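Local coordinates for CRISPR protein (Archaeoglobus fulgidus, PDB 4MJK), which is a Cas5-family CRISPR protein, probably a subunit of the archaeal type I-A Cascade complex, which binds CRISPR RNA for defence against foreign nucleic acid, at residues M1-G13 and A125-V139. Numbering follows the deposited sequence.
Sequences MIGYLVDVEFVWG and APKIRWFLVFKEEAV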
HETATM    1  N   MSE A   1      31.974   6.888  19.002  1.00 37.39           N
HETATM    2  CA  MSE A   1      30.691   7.183  18.357  1.00 37.78           C
HETATM    3  C   MSE A   1      30.743   6.947  16.861  1.00 33.90           C
HETATM    4  O   MSE A   1      31.772   7.147  16.219  1.00 35.38           O
HETATM    5  CB  MSE A   1      30.262   8.628  18.603  1.00 35.17           C
HETATM    6  CG  MSE A   1      29.481   8.838  19.868  1.00 36.15           C
HETATM    7 SE   MSE A   1      29.659  10.685  20.455  1.00 71.96          SE
HETATM    8  CE  MSE A   1      29.742  10.356  22.378  1.00 43.75           C
ATOM      9  N   ILE A   2      29.623   6.514  16.307  1.00 28.73           N
ATOM     10  CA  ILE A   2      29.535   6.358  14.873  1.00 24.61           C
ATOM     11  C   ILE A   2      28.076   6.489  14.458  1.00 20.47           C
ATOM     12  O   ILE A   2      27.188   6.015  15.156  1.00 19.86           O
ATOM     13  CB  ILE A   2      30.132   5.016  14.411  1.00 28.89           C
ATOM     14  CG1 ILE A   2      30.199   4.965  12.884  1.00 27.85           C
ATOM     15  CG2 ILE A   2      29.356   3.853  14.968  1.00 28.03           C
ATOM     16  CD1 ILE A   2      31.230   5.940  12.301  1.00 31.26           C
ATOM     17  N   GLY A   3      27.849   7.163  13.337  1.00 20.47           N
ATOM     18  CA  GLY A   3      26.507   7.360  12.827  1.00 17.93           C
ATOM     19  C   GLY A   3      26.315   6.617  11.514  1.00 20.07           C
ATOM     20  O   GLY A   3      27.262   6.412  10.755  1.00 19.62           O
ATOM     21  N   TYR A   4      25.083   6.203  11.258  1.00 16.03           N
ATOM     22  CA  TYR A   4      24.708   5.644   9.968  1.00 16.38           C
ATOM     23  C   TYR A   4      23.495   6.393   9.462  1.00 14.99           C
ATOM     24  O   TYR A   4      22.525   6.566  10.202  1.00 13.92           O
ATOM     25  CB  TYR A   4      24.340   4.171  10.117  1.00 19.80           C
ATOM     26  CG  TYR A   4      25.422   3.317  10.729  1.00 21.51           C
ATOM     27  CD1 TYR A   4      25.584   3.246  12.102  1.00 21.91           C
ATOM     28  CD2 TYR A   4      26.284   2.584   9.926  1.00 25.52           C
ATOM     29  CE1 TYR A   4      26.578   2.466  12.665  1.00 27.57           C
ATOM     30  CE2 TYR A   4      27.274   1.800  10.474  1.00 28.19           C
ATOM     31  CZ  TYR A   4      27.421   1.742  11.841  1.00 31.43           C
ATOM     32  OH  TYR A   4      28.413   0.955  12.386  1.00 33.93           O
ATOM     33  N   LEU A   5      23.564   6.841   8.214  1.00 14.27           N
ATOM     34  CA  LEU A   5      22.419   7.380   7.495  1.00 15.03           C
ATOM     35  C   LEU A   5      21.954   6.343   6.478  1.00 17.17           C
ATOM     36  O   LEU A   5      22.719   5.931   5.594  1.00 16.12           O
ATOM     37  CB  LEU A   5      22.817   8.644   6.758  1.00 16.01           C
ATOM     38  CG  LEU A   5      23.305   9.771   7.660  1.00 17.07           C
ATOM     39  CD1 LEU A   5      23.973  10.815   6.798  1.00 19.74           C
ATOM     40  CD2 LEU A   5      22.137  10.366   8.443  1.00 13.99           C
ATOM     41  N   VAL A   6      20.713   5.901   6.618  1.00 15.32           N
ATOM     42  CA  VAL A   6      20.192   4.833   5.773  1.00 12.93           C
ATOM     43  C   VAL A   6      18.928   5.311   5.059  1.00 14.07           C
ATOM     44  O   VAL A   6      17.921   5.642   5.709  1.00 13.47           O
ATOM     45  CB  VAL A   6      19.859   3.602   6.610  1.00 12.39           C
ATOM     46  CG1 VAL A   6      19.498   2.415   5.704  1.00 14.19           C
ATOM     47  CG2 VAL A   6      21.039   3.244   7.551  1.00 16.65           C
ATOM     48  N   ASP A   7      18.987   5.362   3.733  1.00 11.76           N
ATOM     49  CA  ASP A   7      17.840   5.745   2.915  1.00 11.30           C
ATOM     50  C   ASP A   7      17.086   4.492   2.466  1.00 12.88           C
ATOM     51  O   ASP A   7      17.653   3.580   1.843  1.00 12.11           O
ATOM     52  CB  ASP A   7      18.281   6.550   1.685  1.00 14.26           C
ATOM     53  CG  ASP A   7      18.687   7.985   2.027  1.00 21.64           C
ATOM     54  OD1 ASP A   7      18.657   8.361   3.222  1.00 20.62           O
ATOM     55  OD2 ASP A   7      19.047   8.737   1.095  1.00 22.23           O
ATOM     56  N   VAL A   8      15.797   4.454   2.768  1.00 11.45           N
ATOM     57  CA  VAL A   8      15.013   3.257   2.525  1.00 11.11           C
ATOM     58  C   VAL A   8      13.818   3.590   1.636  1.00 11.10           C
ATOM     59  O   VAL A   8      13.044   4.499   1.926  1.00 11.29           O
ATOM     60  CB  VAL A   8      14.515   2.634   3.843  1.00 11.46           C
ATOM     61  CG1 VAL A   8      13.716   1.362   3.555  1.00 11.11           C
ATOM     62  CG2 VAL A   8      15.686   2.309   4.757  1.00 12.27           C
ATOM     63  N   GLU A   9      13.701   2.865   0.531  1.00  9.99           N
ATOM     64  CA  GLU A   9      12.585   3.011  -0.382  1.00 11.60           C
ATOM     65  C   GLU A   9      11.544   1.931  -0.090  1.00 11.48           C
ATOM     66  O   GLU A   9      11.885   0.758   0.008  1.00 11.31           O
ATOM     67  CB  GLU A   9      13.118   2.880  -1.811  1.00 16.40           C
ATOM     68  CG  GLU A   9      12.090   2.917  -2.905  1.00 19.26           C
ATOM     69  CD  GLU A   9      12.746   2.732  -4.273  1.00 24.54           C
ATOM     70  OE1 GLU A   9      12.481   1.699  -4.922  1.00 32.84           O
ATOM     71  OE2 GLU A   9      13.544   3.610  -4.673  1.00 26.87           O
ATOM     72  N   PHE A  10      10.285   2.323   0.058  1.00 11.65           N
ATOM     73  CA  PHE A  10       9.212   1.376   0.383  1.00 11.78           C
ATOM     74  C   PHE A  10       8.429   1.096  -0.887  1.00 11.89           C
ATOM     75  O   PHE A  10       8.247   1.993  -1.705  1.00 14.32           O
ATOM     76  CB  PHE A  10       8.253   1.955   1.459  1.00 11.87           C
ATOM     77  CG  PHE A  10       8.841   1.980   2.856  1.00 10.81           C
ATOM     78  CD1 PHE A  10       9.875   2.849   3.171  1.00 10.56           C
ATOM     79  CD2 PHE A  10       8.368   1.120   3.844  1.00 11.57           C
ATOM     80  CE1 PHE A  10      10.419   2.866   4.444  1.00 11.48           C
ATOM     81  CE2 PHE A  10       8.914   1.123   5.116  1.00 12.13           C
ATOM     82  CZ  PHE A  10       9.945   2.004   5.421  1.00 12.58           C
ATOM     83  N   VAL A  11       7.974  -0.137  -1.054  1.00 10.86           N
ATOM     84  CA  VAL A  11       7.052  -0.464  -2.138  1.00 10.42           C
ATOM     85  C   VAL A  11       5.723   0.274  -1.961  1.00 13.83           C
ATOM     86  O   VAL A  11       5.231   0.888  -2.913  1.00 11.48           O
ATOM     87  CB  VAL A  11       6.815  -1.999  -2.237  1.00 13.02           C
ATOM     88  CG1 VAL A  11       5.748  -2.350  -3.301  1.00 12.03           C
ATOM     89  CG2 VAL A  11       8.140  -2.720  -2.537  1.00 12.67           C
ATOM     90  N   TRP A  12       5.137   0.225  -0.755  1.00 11.13           N
ATOM     91  CA  TRP A  12       3.786   0.797  -0.539  1.00 10.30           C
ATOM     92  C   TRP A  12       3.547   1.410   0.840  1.00 10.19           C
ATOM     93  O   TRP A  12       2.639   2.224   1.003  1.00  8.79           O
ATOM     94  CB  TRP A  12       2.707  -0.284  -0.747  1.00 11.05           C
ATOM     95  CG  TRP A  12       2.821  -1.405   0.252  1.00 10.35           C
ATOM     96  CD1 TRP A  12       3.555  -2.556   0.123  1.00 12.06           C
ATOM     97  CD2 TRP A  12       2.224  -1.459   1.555  1.00 12.13           C
ATOM     98  NE1 TRP A  12       3.425  -3.326   1.256  1.00 10.68           N
ATOM     99  CE2 TRP A  12       2.617  -2.673   2.148  1.00 11.44           C
ATOM    100  CE3 TRP A  12       1.376  -0.604   2.268  1.00 11.98           C
ATOM    101  CZ2 TRP A  12       2.204  -3.050   3.437  1.00 13.47           C
ATOM    102  CZ3 TRP A  12       0.967  -0.982   3.545  1.00 10.25           C
ATOM    103  CH2 TRP A  12       1.382  -2.192   4.111  1.00 12.33           C
ATOM    104  N   GLY A  13       4.331   1.005   1.838  1.00 11.32           N
ATOM    105  CA  GLY A  13       4.015   1.337   3.222  1.00  9.37           C
ATOM    106  C   GLY A  13       4.437   0.207   4.136  1.00 10.36           C
ATOM    107  O   GLY A  13       5.327  -0.555   3.781  1.00  8.48           O
ATOM    108  N   ALA A 125       9.170   6.110  -5.734  1.00 20.61           N
ATOM    109  CA  ALA A 125       8.696   5.294  -4.630  1.00 20.53           C
ATOM    110  C   ALA A 125       8.913   6.083  -3.326  1.00 14.33           C
ATOM    111  O   ALA A 125       9.820   6.897  -3.231  1.00 14.24           O
ATOM    112  CB  ALA A 125       9.460   3.985  -4.600  1.00 18.50           C
ATOM    113  N   PRO A 126       8.054   5.868  -2.328  1.00 15.71           N
ATOM    114  CA  PRO A 126       8.209   6.638  -1.084  1.00 14.88           C
ATOM    115  C   PRO A 126       9.476   6.238  -0.319  1.00 14.09           C
ATOM    116  O   PRO A 126       9.771   5.046  -0.199  1.00 13.34           O
ATOM    117  CB  PRO A 126       6.962   6.266  -0.284  1.00 13.24           C
ATOM    118  CG  PRO A 126       6.505   4.969  -0.868  1.00 15.63           C
ATOM    119  CD  PRO A 126       6.879   4.983  -2.305  1.00 13.95           C
ATOM    120  N   LYS A 127      10.199   7.227   0.194  1.00 12.07           N
ATOM    121  CA  LYS A 127      11.465   6.996   0.867  1.00 12.18           C
ATOM    122  C   LYS A 127      11.517   7.653   2.244  1.00 12.40           C
ATOM    123  O   LYS A 127      11.003   8.750   2.432  1.00 11.32           O
ATOM    124  CB  LYS A 127      12.620   7.547   0.021  1.00 13.82           C
ATOM    125  CG  LYS A 127      12.914   6.725  -1.228  1.00 19.22           C
ATOM    126  CD  LYS A 127      14.183   7.226  -1.918  1.00 23.44           C
ATOM    127  CE  LYS A 127      14.014   8.664  -2.388  1.00 28.64           C
ATOM    128  NZ  LYS A 127      15.327   9.322  -2.706  1.00 36.77           N
ATOM    129  N   ILE A 128      12.150   6.965   3.188  1.00 10.29           N
ATOM    130  CA  ILE A 128      12.396   7.497   4.528  1.00 11.36           C
ATOM    131  C   ILE A 128      13.883   7.362   4.847  1.00 13.41           C
ATOM    132  O   ILE A 128      14.495   6.359   4.483  1.00 11.51           O
ATOM    133  CB  ILE A 128      11.577   6.713   5.604  1.00 11.98           C
ATOM    134  CG1 ILE A 128      10.073   6.892   5.358  1.00 11.93           C
ATOM    135  CG2 ILE A 128      11.969   7.187   7.021  1.00 10.87           C
ATOM    136  CD1 ILE A 128       9.193   6.078   6.291  1.00 13.89           C
ATOM    137  N   ARG A 129      14.468   8.375   5.488  1.00 11.38           N
ATOM    138  CA  ARG A 129      15.862   8.306   5.913  1.00 11.26           C
ATOM    139  C   ARG A 129      15.960   8.118   7.428  1.00 11.55           C
ATOM    140  O   ARG A 129      15.336   8.873   8.195  1.00 11.15           O
ATOM    141  CB  ARG A 129      16.629   9.570   5.494  1.00 12.36           C
ATOM    142  CG  ARG A 129      18.104   9.575   5.965  1.00 15.66           C
ATOM    143  CD  ARG A 129      18.905  10.784   5.419  1.00 13.31           C
ATOM    144  NE  ARG A 129      18.897  10.801   3.957  1.00 17.06           N
ATOM    145  CZ  ARG A 129      19.001  11.903   3.220  1.00 22.75           C
ATOM    146  NH1 ARG A 129      19.127  13.082   3.809  1.00 25.58           N
ATOM    147  NH2 ARG A 129      18.976  11.831   1.896  1.00 21.91           N
ATOM    148  N   TRP A 130      16.737   7.126   7.854  1.00  9.01           N
ATOM    149  CA  TRP A 130      17.038   6.929   9.271  1.00  9.95           C
ATOM    150  C   TRP A 130      18.449   7.412   9.584  1.00 11.82           C
ATOM    151  O   TRP A 130      19.363   7.285   8.761  1.00 11.25           O
ATOM    152  CB  TRP A 130      16.922   5.458   9.675  1.00 10.71           C
ATOM    153  CG  TRP A 130      15.547   5.041  10.119  1.00 10.52           C
ATOM    154  CD1 TRP A 130      15.058   5.025  11.398  1.00  9.81           C
ATOM    155  CD2 TRP A 130      14.492   4.558   9.280  1.00 10.72           C
ATOM    156  NE1 TRP A 130      13.755   4.563  11.405  1.00  8.97           N
ATOM    157  CE2 TRP A 130      13.385   4.274  10.115  1.00 11.03           C
ATOM    158  CE3 TRP A 130      14.375   4.346   7.905  1.00 10.65           C
ATOM    159  CZ2 TRP A 130      12.169   3.793   9.615  1.00 13.46           C
ATOM    160  CZ3 TRP A 130      13.166   3.843   7.406  1.00 13.38           C
ATOM    161  CH2 TRP A 130      12.078   3.583   8.259  1.00 11.84           C
ATOM    162  N   PHE A 131      18.613   7.971  10.779  1.00  9.01           N
ATOM    163  CA  PHE A 131      19.906   8.423  11.265  1.00 11.31           C
ATOM    164  C   PHE A 131      20.046   7.758  12.624  1.00 12.36           C
ATOM    165  O   PHE A 131      19.317   8.092  13.574  1.00  9.63           O
ATOM    166  CB  PHE A 131      19.911   9.963  11.362  1.00 10.70           C
ATOM    167  CG  PHE A 131      21.245  10.576  11.747  1.00 13.26           C
ATOM    168  CD1 PHE A 131      22.374   9.798  11.928  1.00 12.74           C
ATOM    169  CD2 PHE A 131      21.353  11.953  11.917  1.00 12.45           C
ATOM    170  CE1 PHE A 131      23.598  10.383  12.282  1.00 15.74           C
ATOM    171  CE2 PHE A 131      22.582  12.545  12.260  1.00 15.54           C
ATOM    172  CZ  PHE A 131      23.697  11.751  12.443  1.00 13.42           C
ATOM    173  N   LEU A 132      20.948   6.778  12.691  1.00 10.39           N
ATOM    174  CA  LEU A 132      21.215   6.031  13.909  1.00 12.25           C
ATOM    175  C   LEU A 132      22.607   6.388  14.405  1.00 15.32           C
ATOM    176  O   LEU A 132      23.525   6.602  13.600  1.00 15.77           O
ATOM    177  CB  LEU A 132      21.135   4.517  13.659  1.00 14.37           C
ATOM    178  CG  LEU A 132      19.721   3.905  13.640  1.00 15.70           C
ATOM    179  CD1 LEU A 132      18.957   4.389  12.423  1.00 13.05           C
ATOM    180  CD2 LEU A 132      19.775   2.376  13.662  1.00 18.23           C
ATOM    181  N   VAL A 133      22.762   6.461  15.723  1.00 14.18           N
ATOM    182  CA  VAL A 133      24.075   6.710  16.311  1.00 15.83           C
ATOM    183  C   VAL A 133      24.344   5.607  17.329  1.00 15.05           C
ATOM    184  O   VAL A 133      23.483   5.322  18.151  1.00 15.99           O
ATOM    185  CB  VAL A 133      24.152   8.091  17.025  1.00 15.14           C
ATOM    186  CG1 VAL A 133      25.539   8.275  17.679  1.00 18.31           C
ATOM    187  CG2 VAL A 133      23.860   9.245  16.044  1.00 14.97           C
ATOM    188  N   PHE A 134      25.521   4.982  17.260  1.00 17.27           N
ATOM    189  CA  PHE A 134      25.921   3.960  18.230  1.00 17.59           C
ATOM    190  C   PHE A 134      27.192   4.351  18.997  1.00 21.18           C
ATOM    191  O   PHE A 134      28.020   5.112  18.504  1.00 21.85           O
ATOM    192  CB  PHE A 134      26.153   2.615  17.536  1.00 19.23           C
ATOM    193  CG  PHE A 134      24.910   2.020  16.936  1.00 19.64           C
ATOM    194  CD1 PHE A 134      24.045   1.265  17.712  1.00 20.37           C
ATOM    195  CD2 PHE A 134      24.610   2.213  15.595  1.00 18.65           C
ATOM    196  CE1 PHE A 134      22.894   0.705  17.161  1.00 21.44           C
ATOM    197  CE2 PHE A 134      23.459   1.663  15.033  1.00 16.86           C
ATOM    198  CZ  PHE A 134      22.604   0.913  15.814  1.00 16.62           C
ATOM    199  N   LYS A 135      27.349   3.800  20.198  1.00 21.50           N
ATOM    200  CA  LYS A 135      28.504   4.105  21.038  1.00 27.52           C
ATOM    201  C   LYS A 135      29.784   3.612  20.369  1.00 34.17           C
ATOM    202  O   LYS A 135      30.846   4.225  20.516  1.00 35.10           O
ATOM    203  CB  LYS A 135      28.340   3.463  22.414  1.00 27.67           C
ATOM    204  CG  LYS A 135      29.045   4.193  23.539  1.00 39.56           C
ATOM    205  CD  LYS A 135      28.717   3.529  24.867  1.00 40.44           C
ATOM    206  CE  LYS A 135      27.274   3.037  24.864  1.00 33.57           C
ATOM    207  NZ  LYS A 135      26.955   2.243  26.084  1.00 45.92           N
ATOM    208  N   GLU A 136      29.682   2.500  19.644  1.00 32.38           N
ATOM    209  CA  GLU A 136      30.763   2.062  18.753  1.00 38.69           C
ATOM    210  C   GLU A 136      30.197   1.377  17.518  1.00 35.49           C
ATOM    211  O   GLU A 136      28.988   1.224  17.393  1.00 36.96           O
ATOM    212  CB  GLU A 136      31.712   1.103  19.461  1.00 39.06           C
ATOM    213  CG  GLU A 136      31.096  -0.232  19.776  1.00 39.70           C
ATOM    214  CD  GLU A 136      30.627  -0.314  21.206  1.00 42.62           C
ATOM    215  OE1 GLU A 136      31.364   0.155  22.101  1.00 44.56           O
ATOM    216  OE2 GLU A 136      29.518  -0.842  21.439  1.00 46.37           O
ATOM    217  N   GLU A 137      31.070   0.958  16.609  1.00 39.09           N
ATOM    218  CA  GLU A 137      30.621   0.262  15.405  1.00 41.87           C
ATOM    219  C   GLU A 137      29.827  -0.991  15.770  1.00 42.44           C
ATOM    220  O   GLU A 137      30.403  -2.027  16.103  1.00 47.54           O
ATOM    221  CB  GLU A 137      31.810  -0.089  14.507  1.00 45.93           C
ATOM    222  CG  GLU A 137      32.479   1.128  13.879  1.00 47.14           C
ATOM    223  CD  GLU A 137      33.734   0.780  13.094  1.00 55.76           C
ATOM    224  OE1 GLU A 137      34.849   1.048  13.600  1.00 57.89           O
ATOM    225  OE2 GLU A 137      33.607   0.245  11.970  1.00 53.63           O
ATOM    226  N   ALA A 138      28.502  -0.895  15.707  1.00 38.30           N
ATOM    227  CA  ALA A 138      27.643  -1.988  16.156  1.00 37.72           C
ATOM    228  C   ALA A 138      27.143  -2.884  15.025  1.00 35.96           C
ATOM    229  O   ALA A 138      26.582  -3.949  15.278  1.00 33.68           O
ATOM    230  CB  ALA A 138      26.465  -1.444  16.960  1.00 36.11           C
ATOM    231  N   VAL A 139      27.333  -2.458  13.782  1.00 35.24           N
ATOM    232  CA  VAL A 139      26.878  -3.270  12.661  1.00 36.77           C
ATOM    233  C   VAL A 139      27.686  -3.025  11.390  1.00 38.47           C
ATOM    234  O   VAL A 139      27.982  -1.881  11.038  1.00 38.06           O
ATOM    235  CB  VAL A 139      25.373  -3.049  12.378  1.00 35.80           C
ATOM    236  CG1 VAL A 139      25.086  -1.574  12.156  1.00 33.00           C
ATOM    237  CG2 VAL A 139      24.922  -3.885  11.185  1.00 34.95           C
TER
HETATM  238  O   HOH W   1      31.157  -0.401  11.334  1.00 43.52           O
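Strands 2-10 and 127-134 run antiparallel, their axes approaching to 4.6 Å, their directions 164° apart, with hydrogen-bonded pairs Ile2–Phe134, Tyr4–Leu132, Val6–Trp130 and Val8–Ile128 alternating with non-hydrogen-bonded ones; Phe10 N extends the ladder to Pro126 O at 2.8 Å. On the face carrying Asp7 and Arg129, the two side chains lie side by side. The guanidinium grips the carboxylate side-on: Arg129 NE meets the syn lone pair of Asp7 OD1 at 2.6 Å, Arg129 NH2 reaches Asp7 OD2 at 3.2 Å, and the two planes are only 14° apart. A bend at chi3 (-59°) of Arg129 turns its otherwise extended chain to present this edge. With an alanine here in place of the arginine, both bonds go, and the Asp7 carboxylate is likely to lose its mate and be freer to turn. Further along this face, Leu5 CD2 sits over the Phe131 ring in a CH-pi contact, 3.8 Å from its centroid. On the other face, the rings of Tyr4 and Phe134 meet rim to rim, Tyr4 CE1 lying 3.5 Å from Phe134 CD2. Val139 CG1 covers one face of the Tyr4 ring, and a water links Tyr4 OH to Glu137 OE2. Phe10 CZ meets Trp130 CH2 at 3.9 Å, each at the edge of the other ring, the side chains crossing at about a right angle, while Phe10 CE1 touches Ile128 CD1. These are central strands of an antiparallel sheet, consistent with the RAMP-type fold of Cas5 proteins: strand 157-170 pairs with the other edge of 2-10, strand 66-73 flanks 127-134, and Phe36 of helix 33-46 stacks on Trp130.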